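Local coordinates for protein putative primosome component (Streptococcus pyogenes serotype M3, PDB 2QGZ) that probably acts as a helicase loader in primosome assembly, with an IstB-like ATP-binding domain of the P-loop NTPase clan, at residues A[153-159]-A[287-293]; A[259-263]-A[282-286]. One frame throughout, in Å; residues are numbered along the deposited sequence.

In the fold
Both contacts use helix 281-288. Contact 1 pairs strand 154-158 with strand 289-293, the edge strand that follows this helix. Contact 2 sets the same helix against the short helix 259-263. Their centres lie about 10 Å apart, on the same side of the chain's centre. Glu-291 of contact 1 ties them together, its OE1 lying 2.6 Å from Phe-259 N in a probable hydrogen bond. The Phe-259 ring also packs on Tyr-156, with Phe-259 CE1 3.4 Å from Tyr-156 CG. Contact 1 runs to Gly-159, which opens a sequence resembling a Walker A P-loop, so the probable nucleotide site would adjoin the strand end. Contact 2 packs against the sheet face that carries Tyr-156.

Contact 1: A[153-159]-A[287-293]; sequences KGLYLYG and YLAREFH
Gly-154 to Tyr-158 pair with Ala-289 to His-293 as neighbouring parallel strands, at the edge of the parallel sheet of a P-loop NTPase fold. Five backbone hydrogen bonds join them. The series starts with Gly-154 N to Leu-288 O at 2.9 Å, where the helix gives way to the strand. Tyr-156 is gripped twice, its N by Arg-290 O and its O by Phe-292 N at 2.8 Å. Tyr-158 N to Phe-292 O closes the series.

Apolar side chains meet on both faces of the sheet. On one, Leu-157 CD2 touches Phe-292 CB at 3.6 Å, and Leu-155 CD2 lies over one face of the Phe-292 ring, toward its rim. Helix 131-146 packs on this side. On the other, Tyr-156 CB packs against Ala-289 CB, and the Tyr-156 ring runs alongside Glu-291. The Tyr-156 hydroxyl bonds to Tyr-257 O, and Glu-291 OE1 to Phe-259 N.

At the amino end, Lys-153 lays CE over one face of the Tyr-287 ring. Its NZ bonds weakly to Glu-151 O; any cation-pi attraction is weak.

Aromatic contacts close the other end. The Tyr-158 and His-293 planes are 2° apart but slid, with little overlap. His-293 CA makes a CH-pi contact over the Tyr-158 face. Chi1 of 81° swings the Tyr-158 ring beside His-293, with CE1 over the imidazole rim, 3.6 Å from His-293 CD2.

Contact 2: A[259-263]-A[282-286]; sequences FADLE and MERVR
Phe-259 and Arg-286 lie one against the other, their side chains running in opposite directions. Arg-286 CG sits over the centre of the Phe-259 ring, 3.9 Å from its centroid, in a CH-pi contact. The arginine chain is extended from CG to NE, which carries the guanidinium past the ring to Glu-263. There Arg-286 NH2 gives a salt-bridge hydrogen bond of 2.8 Å to Glu-263 OE2. The bond is bent, with 151° at the hydrogen. It reaches the anti side of the carboxylate, 30° out of its plane.

Met-282 lies between Phe-259, Leu-262 and Glu-263. Its chain bends at chi2 and again at chi3. The bends bring SD to 3.6 Å from Leu-262 CD2 and CE to 3.7 Å from Phe-259 CD1. Met-282 CG rests on the aliphatic part of Glu-263, and Val-285 CG1 meets Phe-259 CE1 at 3.7 Å.

This is a nearly antiparallel helix pair. The axes of the two short segments run at 161° and come within 11.0 Å at closest approach. The pair belongs to the IstB-like ATP-binding region.

Beyond this, the pair packs on the sheet. Leu-262 and Val-285 both touch Tyr-156 of strand 154-158. Val-285 also packs on Leu-241 of helix 237-247, and Met-282 touches Trp-266 in a loop.

Contact 1: A[153-159]-A[287-293]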
loop_
_atom_site.group_PDB
_atom_site.type_symbol
_atom_site.label_atom_id
_atom_site.label_comp_id
_atom_site.label_asym_id
_atom_site.label_seq_id
_atom_site.Cartn_x
_atom_site.Cartn_y
_atom_site.Cartn_z
ATOM N N LYS A 153 5.761 -9.020 6.655
ATOM C CA LYS A 153 5.302 -7.652 6.865
ATOM C C LYS A 153 5.376 -6.804 5.604
ATOM O O LYS A 153 6.226 -7.020 4.750
ATOM C CB LYS A 153 6.134 -6.988 7.961
ATOM C CG LYS A 153 6.067 -7.681 9.310
ATOM C CD LYS A 153 4.627 -7.855 9.785
ATOM C CE LYS A 153 4.581 -8.210 11.266
ATOM N NZ LYS A 153 5.577 -9.263 11.610
ATOM N N GLY A 154 4.483 -5.827 5.503
ATOM C CA GLY A 154 4.483 -4.956 4.348
ATOM C C GLY A 154 5.429 -3.802 4.586
ATOM O O GLY A 154 6.247 -3.836 5.501
ATOM N N LEU A 155 5.319 -2.772 3.764
ATOM C CA LEU A 155 6.168 -1.601 3.905
ATOM C C LEU A 155 5.364 -0.319 4.078
ATOM O O LEU A 155 4.275 -0.174 3.530
ATOM C CB LEU A 155 7.078 -1.447 2.683
ATOM C CG LEU A 155 8.363 -2.273 2.587
ATOM C CD1 LEU A 155 8.048 -3.756 2.450
ATOM C CD2 LEU A 155 9.150 -1.800 1.376
ATOM N N TYR A 156 5.908 0.597 4.867
ATOM C CA TYR A 156 5.308 1.904 5.081
ATOM C C TYR A 156 6.331 2.845 4.430
ATOM O O TYR A 156 7.400 3.105 4.994
ATOM C CB TYR A 156 5.158 2.191 6.581
ATOM C CG TYR A 156 4.595 3.567 6.926
ATOM C CD1 TYR A 156 5.423 4.690 6.978
ATOM C CD2 TYR A 156 3.237 3.737 7.219
ATOM C CE1 TYR A 156 4.921 5.940 7.319
ATOM C CE2 TYR A 156 2.723 4.982 7.557
ATOM C CZ TYR A 156 3.572 6.081 7.607
ATOM O OH TYR A 156 3.081 7.322 7.957
ATOM N N LEU A 157 6.018 3.303 3.218
ATOM C CA LEU A 157 6.901 4.191 2.462
ATOM C C LEU A 157 6.493 5.636 2.602
ATOM O O LEU A 157 5.392 6.017 2.207
ATOM C CB LEU A 157 6.874 3.859 0.964
ATOM C CG LEU A 157 7.646 2.657 0.443
ATOM C CD1 LEU A 157 7.465 2.555 -1.064
ATOM C CD2 LEU A 157 9.107 2.821 0.786
ATOM N N TYR A 158 7.379 6.459 3.128
ATOM C CA TYR A 158 7.028 7.855 3.253
ATOM C C TYR A 158 8.124 8.757 2.692
ATOM O O TYR A 158 9.298 8.385 2.662
ATOM C CB TYR A 158 6.731 8.181 4.717
ATOM C CG TYR A 158 7.950 8.419 5.568
ATOM C CD1 TYR A 158 8.464 9.707 5.726
ATOM C CD2 TYR A 158 8.586 7.368 6.222
ATOM C CE1 TYR A 158 9.583 9.944 6.517
ATOM C CE2 TYR A 158 9.704 7.591 7.014
ATOM C CZ TYR A 158 10.198 8.886 7.155
ATOM O OH TYR A 158 11.317 9.125 7.917
ATOM N N GLY A 159 7.723 9.942 2.246
ATOM C CA GLY A 159 8.664 10.892 1.680
ATOM C C GLY A 159 7.895 11.996 0.977
ATOM O O GLY A 159 6.661 12.030 1.039
ATOM N N TYR A 287 2.610 -2.358 13.408
ATOM C CA TYR A 287 2.701 -3.804 13.516
ATOM C C TYR A 287 2.687 -4.462 12.131
ATOM O O TYR A 287 3.395 -5.441 11.897
ATOM C CB TYR A 287 1.561 -4.330 14.400
ATOM C CG TYR A 287 1.464 -5.834 14.451
ATOM C CD1 TYR A 287 0.747 -6.537 13.485
ATOM C CD2 TYR A 287 2.125 -6.560 15.433
ATOM C CE1 TYR A 287 0.696 -7.925 13.493
ATOM C CE2 TYR A 287 2.084 -7.953 15.451
ATOM C CZ TYR A 287 1.371 -8.628 14.476
ATOM O OH TYR A 287 1.358 -10.008 14.458
ATOM N N LEU A 288 1.904 -3.903 11.212
ATOM C CA LEU A 288 1.784 -4.445 9.860
ATOM C C LEU A 288 2.899 -4.073 8.883
ATOM O O LEU A 288 3.175 -4.829 7.949
ATOM C CB LEU A 288 0.450 -4.019 9.248
ATOM C CG LEU A 288 -0.809 -4.594 9.883
ATOM C CD1 LEU A 288 -2.001 -3.718 9.560
ATOM C CD2 LEU A 288 -1.008 -6.006 9.380
ATOM N N ALA A 289 3.551 -2.931 9.086
ATOM C CA ALA A 289 4.588 -2.526 8.135
ATOM C C ALA A 289 5.841 -1.879 8.715
ATOM O O ALA A 289 5.805 -1.246 9.766
ATOM C CB ALA A 289 3.974 -1.603 7.098
ATOM N N ARG A 290 6.954 -2.043 8.010
ATOM C CA ARG A 290 8.225 -1.469 8.433
ATOM C C ARG A 290 8.396 -0.128 7.729
ATOM O O ARG A 290 8.144 -0.011 6.536
ATOM C CB ARG A 290 9.370 -2.423 8.088
ATOM C CG ARG A 290 9.376 -3.703 8.933
ATOM C CD ARG A 290 9.812 -3.404 10.381
ATOM N NE ARG A 290 9.524 -4.492 11.322
ATOM C CZ ARG A 290 8.308 -4.790 11.783
ATOM N NH1 ARG A 290 7.250 -4.086 11.395
ATOM N NH2 ARG A 290 8.148 -5.792 12.642
ATOM N N GLU A 291 8.819 0.881 8.479
ATOM C CA GLU A 291 8.996 2.235 7.956
ATOM C C GLU A 291 10.227 2.384 7.067
ATOM O O GLU A 291 11.301 1.918 7.420
ATOM C CB GLU A 291 9.102 3.202 9.129
ATOM C CG GLU A 291 8.788 4.649 8.833
ATOM C CD GLU A 291 9.030 5.544 10.050
ATOM O OE1 GLU A 291 8.489 6.671 10.082
ATOM O OE2 GLU A 291 9.768 5.122 10.972
ATOM N N PHE A 292 10.061 3.030 5.913
ATOM C CA PHE A 292 11.166 3.264 4.972
ATOM C C PHE A 292 11.076 4.691 4.451
ATOM O O PHE A 292 10.039 5.096 3.927
ATOM C CB PHE A 292 11.100 2.325 3.758
ATOM C CG PHE A 292 11.718 0.970 3.977
ATOM C CD1 PHE A 292 11.095 0.018 4.777
ATOM C CD2 PHE A 292 12.914 0.638 3.359
ATOM C CE1 PHE A 292 11.658 -1.251 4.955
ATOM C CE2 PHE A 292 13.484 -0.622 3.530
ATOM C CZ PHE A 292 12.856 -1.569 4.329
ATOM N N HIS A 293 12.149 5.458 4.602
ATOM C CA HIS A 293 12.157 6.823 4.097
ATOM C C HIS A 293 12.675 6.762 2.665
ATOM O O HIS A 293 13.766 6.239 2.405
ATOM C CB HIS A 293 13.067 7.726 4.935
ATOM C CG HIS A 293 12.927 9.184 4.615
ATOM N ND1 HIS A 293 13.799 10.141 5.087
ATOM C CD2 HIS A 293 12.002 9.849 3.879
ATOM C CE1 HIS A 293 13.421 11.332 4.656
ATOM N NE2 HIS A 293 12.333 11.183 3.920
#

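Contact 2: A[259-263]-A[282-286]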
loop_
_atom_site.group_PDB
_atom_site.type_symbol
_atom_site.label_atom_id
_atom_site.label_comp_id
_atom_site.label_asym_id
_atom_site.label_seq_id
_atom_site.Cartn_x
_atom_site.Cartn_y
_atom_site.Cartn_z
ATOM N N PHE A 259 6.201 7.577 10.810
ATOM C CA PHE A 259 5.325 7.067 11.860
ATOM C C PHE A 259 5.028 8.152 12.880
ATOM O O PHE A 259 3.874 8.541 13.078
ATOM C CB PHE A 259 5.963 5.884 12.587
ATOM C CG PHE A 259 5.832 4.578 11.864
ATOM C CD1 PHE A 259 4.782 4.358 10.972
ATOM C CD2 PHE A 259 6.733 3.550 12.105
ATOM C CE1 PHE A 259 4.634 3.133 10.337
ATOM C CE2 PHE A 259 6.595 2.322 11.477
ATOM C CZ PHE A 259 5.542 2.114 10.591
ATOM N N ALA A 260 6.087 8.643 13.517
ATOM C CA ALA A 260 5.982 9.671 14.542
ATOM C C ALA A 260 5.218 10.910 14.094
ATOM O O ALA A 260 4.415 11.445 14.851
ATOM C CB ALA A 260 7.373 10.059 15.017
ATOM N N ASP A 261 5.470 11.364 12.870
ATOM C CA ASP A 261 4.791 12.545 12.339
ATOM C C ASP A 261 3.333 12.263 11.991
ATOM O O ASP A 261 2.482 13.150 12.092
ATOM C CB ASP A 261 5.509 13.067 11.084
ATOM C CG ASP A 261 6.606 14.083 11.401
ATOM O OD1 ASP A 261 7.607 13.721 12.065
ATOM O OD2 ASP A 261 6.464 15.253 10.974
ATOM N N LEU A 262 3.044 11.036 11.567
ATOM C CA LEU A 262 1.678 10.676 11.204
ATOM C C LEU A 262 0.799 10.673 12.441
ATOM O O LEU A 262 -0.333 11.153 12.414
ATOM C CB LEU A 262 1.629 9.293 10.551
ATOM C CG LEU A 262 0.207 8.824 10.227
ATOM C CD1 LEU A 262 -0.453 9.819 9.277
ATOM C CD2 LEU A 262 0.237 7.426 9.631
ATOM N N GLU A 263 1.329 10.123 13.526
ATOM C CA GLU A 263 0.586 10.056 14.771
ATOM C C GLU A 263 0.383 11.455 15.346
ATOM O O GLU A 263 -0.741 11.845 15.675
ATOM C CB GLU A 263 1.330 9.179 15.780
ATOM C CG GLU A 263 0.511 8.864 17.017
ATOM C CD GLU A 263 1.171 7.835 17.916
ATOM O OE1 GLU A 263 0.504 7.374 18.868
ATOM O OE2 GLU A 263 2.349 7.490 17.676
ATOM N N MET A 282 -2.671 3.517 15.059
ATOM C CA MET A 282 -1.276 3.768 14.729
ATOM C C MET A 282 -0.401 2.581 15.152
ATOM O O MET A 282 0.637 2.318 14.545
ATOM C CB MET A 282 -0.808 5.055 15.419
ATOM C CG MET A 282 0.393 5.723 14.777
ATOM S SD MET A 282 0.122 6.136 13.030
ATOM C CE MET A 282 1.345 5.069 12.270
ATOM N N GLU A 283 -0.821 1.864 16.190
ATOM C CA GLU A 283 -0.066 0.701 16.659
ATOM C C GLU A 283 -0.252 -0.462 15.682
ATOM O O GLU A 283 0.593 -1.348 15.590
ATOM C CB GLU A 283 -0.530 0.292 18.065
ATOM N N ARG A 284 -1.365 -0.456 14.955
ATOM C CA ARG A 284 -1.629 -1.505 13.983
ATOM C C ARG A 284 -0.785 -1.262 12.732
ATOM O O ARG A 284 -0.309 -2.208 12.097
ATOM C CB ARG A 284 -3.115 -1.545 13.620
ATOM C CG ARG A 284 -4.030 -1.939 14.775
ATOM C CD ARG A 284 -5.406 -2.307 14.256
ATOM N NE ARG A 284 -6.374 -2.536 15.328
ATOM C CZ ARG A 284 -6.392 -3.599 16.128
ATOM N NH1 ARG A 284 -5.489 -4.563 15.999
ATOM N NH2 ARG A 284 -7.334 -3.700 17.053
ATOM N N VAL A 285 -0.597 0.009 12.381
ATOM C CA VAL A 285 0.222 0.348 11.228
ATOM C C VAL A 285 1.655 -0.114 11.501
ATOM O O VAL A 285 2.269 -0.776 10.661
ATOM C CB VAL A 285 0.229 1.869 10.959
ATOM C CG1 VAL A 285 1.104 2.177 9.760
ATOM C CG2 VAL A 285 -1.180 2.360 10.704
ATOM N N ARG A 286 2.177 0.224 12.682
ATOM C CA ARG A 286 3.538 -0.154 13.048
ATOM C C ARG A 286 3.697 -1.656 13.136
ATOM O O ARG A 286 4.792 -2.185 12.974
ATOM C CB ARG A 286 3.941 0.446 14.398
ATOM C CG ARG A 286 4.046 1.959 14.443
ATOM C CD ARG A 286 4.678 2.395 15.760
ATOM N NE ARG A 286 4.849 3.846 15.844
ATOM C CZ ARG A 286 3.882 4.703 16.170
ATOM N NH1 ARG A 286 2.660 4.265 16.456
ATOM N NH2 ARG A 286 4.136 6.008 16.197
#